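Local coordinates for protein glycoside hydrolase (Streptococcus pneumoniae serotype 4, PDB 6ORH) that probably acts as an alpha-L-fucosidase of glycoside hydrolase family 29, removing fucose from host-derived carbohydrate antigens, at residues 208-213 / 221-226; 230-233 / 239-242. The protein carries 2 engineered substitutions. All blocks are in the same frame, centred on the assembly; numbering follows the deposited sequence.

Contact 1: residues 208-213 / 221-226. With GAL (beta-D-galactopyranose), chain C.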
ATOM      1  N   SER A 208     -15.722 -16.489 -12.371  1.00 11.80           N
ATOM      2  CA  SER A 208     -15.289 -15.260 -13.015  1.00 11.60           C
ATOM      3  C   SER A 208     -14.947 -14.163 -12.016  1.00 10.81           C
ATOM      4  O   SER A 208     -14.244 -13.212 -12.388  1.00 10.85           O
ATOM      5  CB  SER A 208     -16.325 -14.803 -14.025  1.00 11.25           C
ATOM      6  OG  SER A 208     -17.642 -14.909 -13.460  1.00 11.83           O
ATOM      7  N   ILE A 209     -15.470 -14.254 -10.779  1.00 11.12           N
ATOM      8  CA  ILE A 209     -15.161 -13.306  -9.710  1.00 11.57           C
ATOM      9  C   ILE A 209     -14.586 -14.060  -8.508  1.00 11.25           C
ATOM     10  O   ILE A 209     -15.132 -15.083  -8.132  1.00 11.51           O
ATOM     11  CB  ILE A 209     -16.403 -12.496  -9.306  1.00 12.23           C
ATOM     12  CG1 ILE A 209     -17.072 -11.847 -10.532  1.00 14.72           C
ATOM     13  CG2 ILE A 209     -16.025 -11.438  -8.246  1.00 12.38           C
ATOM     14  CD1 ILE A 209     -18.271 -10.975 -10.206  1.00 18.83           C
ATOM     15  N   ARG A 210     -13.506 -13.534  -7.902  1.00 10.48           N
ATOM     16  CA  ARG A 210     -12.981 -14.055  -6.645  1.00 11.41           C
ATOM     17  C   ARG A 210     -13.076 -12.964  -5.576  1.00 11.47           C
ATOM     18  O   ARG A 210     -13.229 -11.774  -5.877  1.00 11.69           O
ATOM     19  CB  ARG A 210     -11.498 -14.459  -6.806  1.00 10.89           C
ATOM     20  CG  ARG A 210     -10.533 -13.277  -6.978  1.00 10.14           C
ATOM     21  CD  ARG A 210      -9.106 -13.821  -7.027  1.00 10.35           C
ATOM     22  NE  ARG A 210      -8.149 -12.703  -7.037  1.00 10.14           N
ATOM     23  CZ  ARG A 210      -7.816 -12.029  -8.129  1.00 10.35           C
ATOM     24  NH1 ARG A 210      -8.350 -12.358  -9.303  1.00 10.49           N
ATOM     25  NH2 ARG A 210      -6.956 -11.006  -8.017  1.00 10.71           N
ATOM     26  N   TRP A 211     -12.946 -13.389  -4.319  1.00 11.81           N
ATOM     27  CA  TRP A 211     -12.794 -12.437  -3.243  1.00 12.94           C
ATOM     28  C   TRP A 211     -11.402 -11.806  -3.291  1.00 13.61           C
ATOM     29  O   TRP A 211     -10.449 -12.501  -3.626  1.00 13.49           O
ATOM     30  CB  TRP A 211     -13.013 -13.216  -1.949  1.00 13.46           C
ATOM     31  CG  TRP A 211     -13.075 -12.284  -0.782  1.00 13.19           C
ATOM     32  CD1 TRP A 211     -13.614 -11.031  -0.727  1.00 14.84           C
ATOM     33  CD2 TRP A 211     -12.543 -12.563   0.517  1.00 15.47           C
ATOM     34  NE1 TRP A 211     -13.453 -10.501   0.527  1.00 16.03           N
ATOM     35  CE2 TRP A 211     -12.804 -11.420   1.311  1.00 14.24           C
ATOM     36  CE3 TRP A 211     -11.893 -13.661   1.084  1.00 15.02           C
ATOM     37  CZ2 TRP A 211     -12.445 -11.356   2.662  1.00 17.26           C
ATOM     38  CZ3 TRP A 211     -11.542 -13.599   2.425  1.00 18.33           C
ATOM     39  CH2 TRP A 211     -11.796 -12.457   3.185  1.00 17.59           C
ATOM     40  N   ILE A 212     -11.295 -10.501  -2.970  1.00 13.44           N
ATOM     41  CA  ILE A 212      -9.999  -9.823  -2.929  1.00 13.65           C
ATOM     42  C   ILE A 212      -9.198 -10.216  -1.681  1.00 14.24           C
ATOM     43  O   ILE A 212      -8.001  -9.914  -1.601  1.00 13.89           O
ATOM     44  CB  ILE A 212     -10.151  -8.294  -3.036  1.00 12.52           C
ATOM     45  CG1 ILE A 212      -8.837  -7.586  -3.397  1.00 13.40           C
ATOM     46  CG2 ILE A 212     -10.728  -7.714  -1.743  1.00 14.59           C
ATOM     47  CD1 ILE A 212      -8.337  -7.892  -4.824  1.00 15.47           C
ATOM     48  N   GLY A 213      -9.831 -10.874  -0.701  1.00 13.64           N
ATOM     49  CA  GLY A 213      -9.133 -11.431   0.456  1.00 13.20           C
ATOM     50  C   GLY A 213      -9.237 -10.561   1.709  1.00 14.61           C
ATOM     51  O   GLY A 213      -8.669 -10.901   2.761  1.00 15.29           O
ATOM     52  N   ASP A 221      -1.126  -4.182  -4.780  1.00 12.50           N
ATOM     53  CA  ASP A 221      -0.273  -3.802  -5.895  1.00 12.34           C
ATOM     54  C   ASP A 221       0.939  -4.715  -5.785  1.00 11.82           C
ATOM     55  O   ASP A 221       1.689  -4.602  -4.815  1.00 13.75           O
ATOM     56  CB  ASP A 221       0.065  -2.312  -5.873  1.00 13.13           C
ATOM     57  CG  ASP A 221       0.688  -1.807  -7.173  1.00 14.07           C
ATOM     58  OD1 ASP A 221       0.360  -2.363  -8.229  1.00 13.94           O
ATOM     59  OD2 ASP A 221       1.460  -0.841  -7.110  1.00 16.00           O
ATOM     60  N   PRO A 222       1.147  -5.667  -6.709  1.00 11.87           N
ATOM     61  CA  PRO A 222       0.396  -5.785  -7.959  1.00 11.66           C
ATOM     62  C   PRO A 222      -1.016  -6.331  -7.754  1.00 10.80           C
ATOM     63  O   PRO A 222      -1.282  -6.991  -6.752  1.00 11.93           O
ATOM     64  CB  PRO A 222       1.175  -6.859  -8.748  1.00 12.29           C
ATOM     65  CG  PRO A 222       1.884  -7.681  -7.670  1.00 11.69           C
ATOM     66  CD  PRO A 222       2.227  -6.670  -6.618  1.00 11.64           C
ATOM     67  N   LEU A 223      -1.908  -6.017  -8.709  1.00  9.96           N
ATOM     68  CA  LEU A 223      -3.159  -6.761  -8.843  1.00  9.91           C
ATOM     69  C   LEU A 223      -3.222  -7.363 -10.238  1.00 11.55           C
ATOM     70  O   LEU A 223      -3.547  -6.665 -11.212  1.00 11.12           O
ATOM     71  CB  LEU A 223      -4.406  -5.902  -8.554  1.00 10.59           C
ATOM     72  CG  LEU A 223      -5.734  -6.656  -8.804  1.00 10.05           C
ATOM     73  CD1 LEU A 223      -5.891  -7.857  -7.864  1.00 11.31           C
ATOM     74  CD2 LEU A 223      -6.965  -5.734  -8.738  1.00 11.48           C
ATOM     75  N   TRP A 224      -2.912  -8.666 -10.322  1.00 11.11           N
ATOM     76  CA  TRP A 224      -3.172  -9.450 -11.522  1.00 10.50           C
ATOM     77  C   TRP A 224      -4.608  -9.964 -11.463  1.00 10.53           C
ATOM     78  O   TRP A 224      -5.002 -10.614 -10.473  1.00 10.83           O
ATOM     79  CB  TRP A 224      -2.171 -10.620 -11.597  1.00 11.28           C
ATOM     80  CG  TRP A 224      -0.754 -10.143 -11.681  1.00 11.59           C
ATOM     81  CD1 TRP A 224       0.198 -10.045 -10.696  1.00 11.74           C
ATOM     82  CD2 TRP A 224      -0.130  -9.688 -12.896  1.00 11.82           C
ATOM     83  NE1 TRP A 224       1.382  -9.550 -11.212  1.00 11.84           N
ATOM     84  CE2 TRP A 224       1.195  -9.337 -12.561  1.00 11.86           C
ATOM     85  CE3 TRP A 224      -0.602  -9.527 -14.216  1.00 12.31           C
ATOM     86  CZ2 TRP A 224       2.074  -8.804 -13.509  1.00 12.26           C
ATOM     87  CZ3 TRP A 224       0.286  -9.051 -15.169  1.00 11.52           C
ATOM     88  CH2 TRP A 224       1.598  -8.713 -14.806  1.00 11.86           C
ATOM     89  N   GLN A 225      -5.408  -9.623 -12.480  1.00 10.18           N
ATOM     90  CA  GLN A 225      -6.796 -10.083 -12.523  1.00 10.16           C
ATOM     91  C   GLN A 225      -6.839 -11.461 -13.179  1.00 10.72           C
ATOM     92  O   GLN A 225      -7.450 -11.650 -14.233  1.00 11.41           O
ATOM     93  CB  GLN A 225      -7.666  -9.059 -13.274  1.00 11.14           C
ATOM     94  CG  GLN A 225      -7.779  -7.734 -12.536  1.00 11.32           C
ATOM     95  CD  GLN A 225      -8.715  -7.775 -11.349  1.00 11.28           C
ATOM     96  OE1 GLN A 225      -8.660  -8.653 -10.483  1.00 11.50           O
ATOM     97  NE2 GLN A 225      -9.615  -6.795 -11.277  1.00 12.06           N
ATOM     98  N   LYS A 226      -6.158 -12.413 -12.543  1.00 10.94           N
ATOM     99  CA  LYS A 226      -6.038 -13.779 -13.064  1.00 10.66           C
ATOM    100  C   LYS A 226      -5.512 -14.648 -11.920  1.00 10.73           C
ATOM    101  O   LYS A 226      -4.744 -14.161 -11.080  1.00 10.99           O
ATOM    102  CB  LYS A 226      -5.112 -13.852 -14.305  1.00 10.66           C
ATOM    103  CG  LYS A 226      -3.718 -13.247 -14.166  1.00 10.82           C
ATOM    104  CD  LYS A 226      -2.893 -13.482 -15.449  1.00 10.88           C
ATOM    105  CE  LYS A 226      -1.510 -12.855 -15.390  1.00 11.31           C
ATOM    106  NZ  LYS A 226      -0.713 -13.162 -16.626  1.00 12.40           N
TER
HETATM  107  C1  GAL C   2     -15.386 -14.271   3.851  1.00 13.88           C
HETATM  108  C2  GAL C   2     -15.288 -15.667   3.199  1.00 15.31           C
HETATM  109  C3  GAL C   2     -15.037 -15.554   1.688  1.00 14.61           C
HETATM  110  C4  GAL C   2     -15.933 -14.502   1.027  1.00 14.87           C
HETATM  111  C5  GAL C   2     -15.801 -13.199   1.828  1.00 13.95           C
HETATM  112  C6  GAL C   2     -16.622 -12.058   1.277  1.00 14.18           C
HETATM  113  O2  GAL C   2     -14.191 -16.384   3.787  1.00 16.33           O
HETATM  114  O3  GAL C   2     -15.192 -16.858   1.060  1.00 15.60           O
HETATM  115  O4  GAL C   2     -17.327 -14.923   1.013  1.00 15.22           O
HETATM  116  O5  GAL C   2     -16.328 -13.458   3.152  1.00 13.75           O
HETATM  117  O6  GAL C   2     -16.247 -10.833   1.963  1.00 15.70           O
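Strand 209-211 belongs to the parallel strands of the TIM-barrel-like catalytic domain, and from it Arg210 reaches across to residues 221-226, which run into strand 226-227. The first torsion of Arg210 (chi1 70°) and an outstretched chain carry the guanidinium to the backbone carbonyl of Trp224, where NH2 gives a bent hydrogen bond to Trp224 O, 3.2 Å long with 136° at the hydrogen; the oxygen is tilted out of the guanidinium plane. Leu223 CD1 closes in at the edge of the same group, 3.3 Å from NH2, and also meets Ile212 CD1 at 3.9 Å, the two side chains crossing at about a right angle. The Gln225 amide stands almost perpendicular to the guanidinium, with OE1 3.8 Å from Arg210 NH2; OE1 is hydrogen-bonded instead to Gly254 N. Leu241 O takes NE of Arg210 and Ser252 OG takes NH1, so three partners fix the buried group. Trp211 serves the other side of the strand: GAL C5 lies over the centre of its indole, 3.5 Å above the plane, while NE1 is 3.2 Å from GAL O6, making this ring a sugar platform in the glycan pocket. Arg210 pairs through its backbone with Ile253 and Glu255 of strand 250-259, Ile209 packs on strand 200-202, and Gln225 leans on helix 13-21.

Contact 2: residues 230-233 / 239-242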
ATOM      1  N   ASP A 230      -6.837 -24.003  -9.168  1.00 14.58           N
ATOM      2  CA  ASP A 230      -6.381 -25.015  -8.234  1.00 15.95           C
ATOM      3  C   ASP A 230      -5.709 -24.439  -6.994  1.00 16.61           C
ATOM      4  O   ASP A 230      -5.421 -25.190  -6.042  1.00 18.66           O
ATOM      5  CB  ASP A 230      -5.457 -26.004  -8.963  1.00 17.44           C
ATOM      6  CG  ASP A 230      -6.214 -27.044  -9.770  1.00 21.87           C
ATOM      7  OD1 ASP A 230      -7.463 -27.100  -9.671  1.00 27.42           O
ATOM      8  OD2 ASP A 230      -5.548 -27.852 -10.448  1.00 25.70           O
ATOM      9  N   LYS A 231      -5.485 -23.111  -6.956  1.00 14.20           N
ATOM     10  CA  LYS A 231      -4.947 -22.470  -5.778  1.00 13.70           C
ATOM     11  C   LYS A 231      -6.008 -21.581  -5.112  1.00 13.84           C
ATOM     12  O   LYS A 231      -5.663 -20.706  -4.324  1.00 13.39           O
ATOM     13  CB  LYS A 231      -3.678 -21.704  -6.164  1.00 15.12           C
ATOM     14  CG  LYS A 231      -2.512 -22.647  -6.486  1.00 18.38           C
ATOM     15  CD  LYS A 231      -1.139 -22.017  -6.422  1.00 20.92           C
ATOM     16  CE  LYS A 231      -0.916 -21.175  -7.647  1.00 21.87           C
ATOM     17  NZ  LYS A 231       0.480 -20.659  -7.696  1.00 22.04           N
ATOM     18  N   LEU A 232      -7.288 -21.855  -5.411  1.00 13.83           N
ATOM     19  CA  LEU A 232      -8.377 -21.164  -4.725  1.00 14.64           C
ATOM     20  C   LEU A 232      -8.960 -22.094  -3.660  1.00 17.03           C
ATOM     21  O   LEU A 232      -8.195 -22.702  -2.907  1.00 17.00           O
ATOM     22  CB  LEU A 232      -9.400 -20.719  -5.768  1.00 13.51           C
ATOM     23  CG  LEU A 232      -8.866 -19.712  -6.797  1.00 12.90           C
ATOM     24  CD1 LEU A 232      -9.978 -19.336  -7.791  1.00 15.26           C
ATOM     25  CD2 LEU A 232      -8.303 -18.453  -6.124  1.00 14.01           C
ATOM     26  N   GLY A 233     -10.294 -22.165  -3.564  1.00 16.08           N
ATOM     27  CA  GLY A 233     -10.965 -22.884  -2.476  1.00 17.37           C
ATOM     28  C   GLY A 233     -11.039 -22.049  -1.189  1.00 19.19           C
ATOM     29  O   GLY A 233     -10.546 -20.925  -1.120  1.00 18.06           O
ATOM     30  N   ASN A 239      -3.064 -13.378   0.448  1.00 12.15           N
ATOM     31  CA  ASN A 239      -2.270 -12.572  -0.473  1.00 12.50           C
ATOM     32  C   ASN A 239      -2.430 -13.047  -1.929  1.00 11.88           C
ATOM     33  O   ASN A 239      -2.197 -12.270  -2.862  1.00 12.28           O
ATOM     34  CB  ASN A 239      -0.802 -12.570  -0.044  1.00 13.47           C
ATOM     35  CG  ASN A 239      -0.546 -11.797   1.237  1.00 15.37           C
ATOM     36  OD1 ASN A 239      -1.398 -11.036   1.686  1.00 18.41           O
ATOM     37  ND2 ASN A 239       0.653 -11.924   1.781  1.00 15.05           N
ATOM     38  N   TYR A 240      -2.771 -14.320  -2.137  1.00 10.60           N
ATOM     39  CA  TYR A 240      -3.013 -14.828  -3.486  1.00 11.33           C
ATOM     40  C   TYR A 240      -4.272 -14.164  -4.049  1.00 10.67           C
ATOM     41  O   TYR A 240      -4.325 -13.707  -5.186  1.00 10.87           O
ATOM     42  CB  TYR A 240      -3.091 -16.360  -3.459  1.00 12.06           C
ATOM     43  CG  TYR A 240      -3.147 -16.966  -4.840  1.00 12.01           C
ATOM     44  CD1 TYR A 240      -1.995 -17.029  -5.625  1.00 11.33           C
ATOM     45  CD2 TYR A 240      -4.344 -17.444  -5.374  1.00 11.56           C
ATOM     46  CE1 TYR A 240      -2.037 -17.631  -6.873  1.00 12.06           C
ATOM     47  CE2 TYR A 240      -4.398 -18.040  -6.635  1.00 11.63           C
ATOM     48  CZ  TYR A 240      -3.227 -18.122  -7.380  1.00 11.65           C
ATOM     49  OH  TYR A 240      -3.288 -18.667  -8.638  1.00 12.59           O
ATOM     50  N   LEU A 241      -5.309 -14.073  -3.201  1.00 10.75           N
ATOM     51  CA  LEU A 241      -6.533 -13.403  -3.610  1.00 10.54           C
ATOM     52  C   LEU A 241      -6.281 -11.920  -3.878  1.00 10.28           C
ATOM     53  O   LEU A 241      -6.784 -11.372  -4.847  1.00 10.60           O
ATOM     54  CB  LEU A 241      -7.574 -13.544  -2.483  1.00 11.16           C
ATOM     55  CG  LEU A 241      -8.043 -14.981  -2.251  1.00 12.37           C
ATOM     56  CD1 LEU A 241      -9.009 -14.989  -1.065  1.00 12.36           C
ATOM     57  CD2 LEU A 241      -8.692 -15.556  -3.509  1.00 11.59           C
ATOM     58  N   GLN A 242      -5.471 -11.286  -3.041  1.00 10.38           N
ATOM     59  CA  GLN A 242      -5.336  -9.828  -3.016  1.00 11.56           C
ATOM     60  C   GLN A 242      -4.480  -9.318  -4.173  1.00 11.30           C
ATOM     61  O   GLN A 242      -4.645  -8.170  -4.600  1.00 10.93           O
ATOM     62  CB  GLN A 242      -4.749  -9.470  -1.650  1.00 13.49           C
ATOM     63  CG  GLN A 242      -4.334  -8.019  -1.457  1.00 14.90           C
ATOM     64  CD  GLN A 242      -3.873  -7.825  -0.021  1.00 15.85           C
ATOM     65  OE1 GLN A 242      -4.693  -7.773   0.902  1.00 17.04           O
ATOM     66  NE2 GLN A 242      -2.562  -7.739   0.194  1.00 16.30           N
TER
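Tyr240, on the short helix 238-243, has the largest share of the contact and faces the loop 230-233, whose Lys231 and Leu232 come at its ring from different sides. The more buried side is apolar. Leu232 CD2 approaches the Tyr240 ring at its edge, close to the ring plane, 4.0 Å from CE2, and the same methyl touches CD2 of the buried Leu241 at 3.9 Å. One branch of Leu232 thus fits against two successive helix residues, crossing the tyrosine at about a right angle and the leucine at a slant. The Tyr240 ring is put there by its first torsion: with CG opposite the backbone N (chi1 -172°), the side chain extends from the helix toward the loop.

On the solvent side, exposed Lys231 lies close against the phenol, but its charged end is loosely held. Lys231 crosses the aromatic side chain at about a right angle, with its CB 3.8 Å from Tyr240 CZ. Farther along, a bend at chi3 (-76°) brings CE to 3.6 Å from Tyr240 OH, so that aliphatic carbons rather than the ammonium make the closest approach. The lysine NZ makes a long, weak ion pair with Asp245. By contrast, the phenol oxygen of Tyr240 is held more firmly, being hydrogen-bonded to both Asp245 OD2 and Asn228 N; these bonds tie the tip of the ring to residues flanking the contact and should restrict its movement.

Together these side chains join the loop after strand 226-227 to the helix that follows. Val227 of that strand packs against both Leu232 and Tyr240, Gly233 makes a backbone hydrogen bond with Thr204, and the helix passes close to the second subunit, where Asn239 packs on His411 of that neighbouring chain.

The two contacts follow one another along the chain, contact 1 closing before contact 2 opens, and their centres lie about 8 Å apart within the same catalytic domain. Strand 226-227 connects them: residues 221-226 lead into it, and the loop 230-233 lies between it and helix 238-243. That helix then folds back onto contact 1, where Leu241 CB lies 3.3 Å from Trp211 O and Leu223 CD1 lies 3.5 Å from Gln242 O. Barrel strand, connecting loops and helix therefore pack as one unit beside the glycan pocket. Both contacts also reach the second subunit, placing this region near the dimer interface.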